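Local coordinates for glycine cleavage system H protein (Mycobacterium tuberculosis, PDB 3IFT) that probably carries the methylamine group of glycine from the P protein to the T protein of the glycine cleavage system on a covalently bound lipoyl cofactor, at residues A[17-22]-A[128-133]. Numbering follows the deposited sequence.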
loop_
_atom_site.group_PDB
_atom_site.type_symbol
_atom_site.label_atom_id
_atom_site.label_comp_id
_atom_site.label_asym_id
_atom_site.label_seq_id
_atom_site.Cartn_x
_atom_site.Cartn_y
_atom_site.Cartn_z
ATOM N N HIS A 17 -2.646 8.010 -4.307
ATOM C CA HIS A 17 -3.043 8.478 -3.011
ATOM C C HIS A 17 -2.229 7.746 -2.014
ATOM O O HIS A 17 -1.616 6.723 -2.326
ATOM C CB HIS A 17 -4.512 8.224 -2.748
ATOM C CG HIS A 17 -5.427 9.130 -3.518
ATOM N ND1 HIS A 17 -5.956 8.784 -4.745
ATOM C CD2 HIS A 17 -5.919 10.362 -3.229
ATOM C CE1 HIS A 17 -6.746 9.755 -5.173
ATOM N NE2 HIS A 17 -6.741 10.725 -4.273
ATOM N N TYR A 18 -2.225 8.300 -0.808
ATOM C CA TYR A 18 -1.376 7.839 0.249
ATOM C C TYR A 18 -2.078 7.822 1.544
ATOM O O TYR A 18 -3.083 8.519 1.757
ATOM C CB TYR A 18 -0.160 8.727 0.383
ATOM C CG TYR A 18 0.624 8.753 -0.865
ATOM C CD1 TYR A 18 1.640 7.855 -1.065
ATOM C CD2 TYR A 18 0.281 9.611 -1.896
ATOM C CE1 TYR A 18 2.352 7.840 -2.250
ATOM C CE2 TYR A 18 0.968 9.609 -3.070
ATOM C CZ TYR A 18 2.014 8.731 -3.257
ATOM O OH TYR A 18 2.745 8.728 -4.441
ATOM N N THR A 19 -1.533 7.004 2.437
ATOM C CA THR A 19 -1.888 7.119 3.823
ATOM C C THR A 19 -0.696 7.689 4.554
ATOM O O THR A 19 0.460 7.568 4.107
ATOM C CB THR A 19 -2.250 5.757 4.410
ATOM O OG1 THR A 19 -1.081 4.960 4.489
ATOM C CG2 THR A 19 -3.312 5.042 3.563
ATOM N N ALA A 20 -0.979 8.268 5.707
ATOM C CA ALA A 20 0.039 8.756 6.634
ATOM C C ALA A 20 0.996 7.652 7.060
ATOM O O ALA A 20 2.109 7.916 7.477
ATOM C CB ALA A 20 -0.633 9.359 7.885
ATOM N N GLU A 21 0.562 6.417 6.943
ATOM C CA GLU A 21 1.361 5.298 7.399
ATOM C C GLU A 21 2.153 4.760 6.216
ATOM O O GLU A 21 2.640 3.655 6.287
ATOM C CB GLU A 21 0.513 4.205 8.001
ATOM C CG GLU A 21 -0.161 4.597 9.308
ATOM C CD GLU A 21 -1.314 5.522 9.076
ATOM O OE1 GLU A 21 -2.091 5.208 8.177
ATOM O OE2 GLU A 21 -1.419 6.569 9.755
ATOM N N HIS A 22 2.222 5.542 5.129
ATOM C CA HIS A 22 3.177 5.315 4.038
ATOM C C HIS A 22 2.777 4.202 3.121
ATOM O O HIS A 22 3.612 3.465 2.589
ATOM C CB HIS A 22 4.597 5.078 4.572
ATOM C CG HIS A 22 4.969 6.027 5.668
ATOM N ND1 HIS A 22 5.188 7.366 5.441
ATOM C CD2 HIS A 22 5.094 5.844 7.001
ATOM C CE1 HIS A 22 5.446 7.968 6.587
ATOM N NE2 HIS A 22 5.384 7.071 7.552
ATOM N N THR A 128 -11.513 9.726 -0.562
ATOM C CA THR A 128 -11.536 11.006 0.155
ATOM C C THR A 128 -10.887 10.967 1.535
ATOM O O THR A 128 -10.571 12.013 2.081
ATOM C CB THR A 128 -13.015 11.512 0.347
ATOM O OG1 THR A 128 -13.694 10.685 1.315
ATOM C CG2 THR A 128 -13.763 11.476 -0.973
ATOM N N THR A 129 -10.743 9.773 2.118
ATOM C CA THR A 129 -10.009 9.626 3.348
ATOM C C THR A 129 -8.489 9.642 3.090
ATOM O O THR A 129 -7.726 9.683 4.046
ATOM C CB THR A 129 -10.329 8.295 4.064
ATOM O OG1 THR A 129 -10.080 7.201 3.156
ATOM C CG2 THR A 129 -11.814 8.261 4.563
ATOM N N LEU A 130 -8.047 9.582 1.833
ATOM C CA LEU A 130 -6.616 9.370 1.562
ATOM C C LEU A 130 -5.919 10.669 1.224
ATOM O O LEU A 130 -6.558 11.644 0.860
ATOM C CB LEU A 130 -6.384 8.351 0.446
ATOM C CG LEU A 130 -7.103 7.018 0.603
ATOM C CD1 LEU A 130 -6.845 6.153 -0.593
ATOM C CD2 LEU A 130 -6.732 6.304 1.921
ATOM N N LEU A 131 -4.609 10.661 1.346
ATOM C CA LEU A 131 -3.803 11.836 1.071
ATOM C C LEU A 131 -3.383 11.849 -0.386
ATOM O O LEU A 131 -3.209 10.797 -1.031
ATOM C CB LEU A 131 -2.551 11.821 1.940
ATOM C CG LEU A 131 -2.760 11.582 3.426
ATOM C CD1 LEU A 131 -1.430 11.239 4.032
ATOM C CD2 LEU A 131 -3.459 12.781 4.167
ATOM N N ASP A 132 -3.221 13.045 -0.915
ATOM C CA ASP A 132 -2.640 13.181 -2.222
ATOM C C ASP A 132 -1.129 13.274 -2.054
ATOM O O ASP A 132 -0.601 13.260 -0.917
ATOM C CB ASP A 132 -3.281 14.312 -3.061
ATOM C CG ASP A 132 -3.047 15.710 -2.506
ATOM O OD1 ASP A 132 -2.266 15.889 -1.550
ATOM O OD2 ASP A 132 -3.673 16.648 -3.052
ATOM N N ALA A 133 -0.423 13.280 -3.166
ATOM C CA ALA A 133 1.037 13.217 -3.123
ATOM C C ALA A 133 1.588 14.357 -2.268
ATOM O O ALA A 133 2.528 14.195 -1.501
ATOM C CB ALA A 133 1.612 13.281 -4.522
#
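Tyr18 and Leu131 pair through their backbones as a single antiparallel bridge of the hydrogen-bonded kind. Tyr18 N donates to Leu131 O at 2.7 Å. Leu131 N returns a bond to Tyr18 O, also 2.7 Å. Leu131 O also takes a CA-H...O contact from His17 CA, and it meets the His17 ring at its edge. The touching parts, 17-20 and 130-133, run 102° apart, and the pairing is limited to this one bridge.

Three apolar bumps fill the hollows around this bridge. Leu131 turns its CG anti to its carbonyl carbon (chi1 -50°), and the branch leans over the start of the turn formed by Thr19 to His22. Its CD1 presses on Ala20 N at 3.4 Å and on Thr19 C. Leu130 fills the notch between His17 and Thr19. Its CB lies 3.7 Å from His17 CB, and the two side chains cross at about a right angle. Leu130 CD2 reaches Thr19 CG2, at 4.0 Å, where the side chains run alongside each other. The third bump is Ala133: its CA lies 3.6 Å from Tyr18 CE2 and its CB 4.0 Å from the same atom.

Beyond the contact, the Tyr18 ring stacks on Tyr136, and its hydroxyl hydrogen-bonds to Pro13 O. Asp132 is the N-cap of helix 133-139, with OD1 bonded to Ala135 N. Strand 17-18 is one of the two outermost strands of its antiparallel sheet, beside strand 23-29, where Leu130 also touches Ile25. The bridge thus fastens the loop between helices 123-126 and 133-139 to the rim of that sheet.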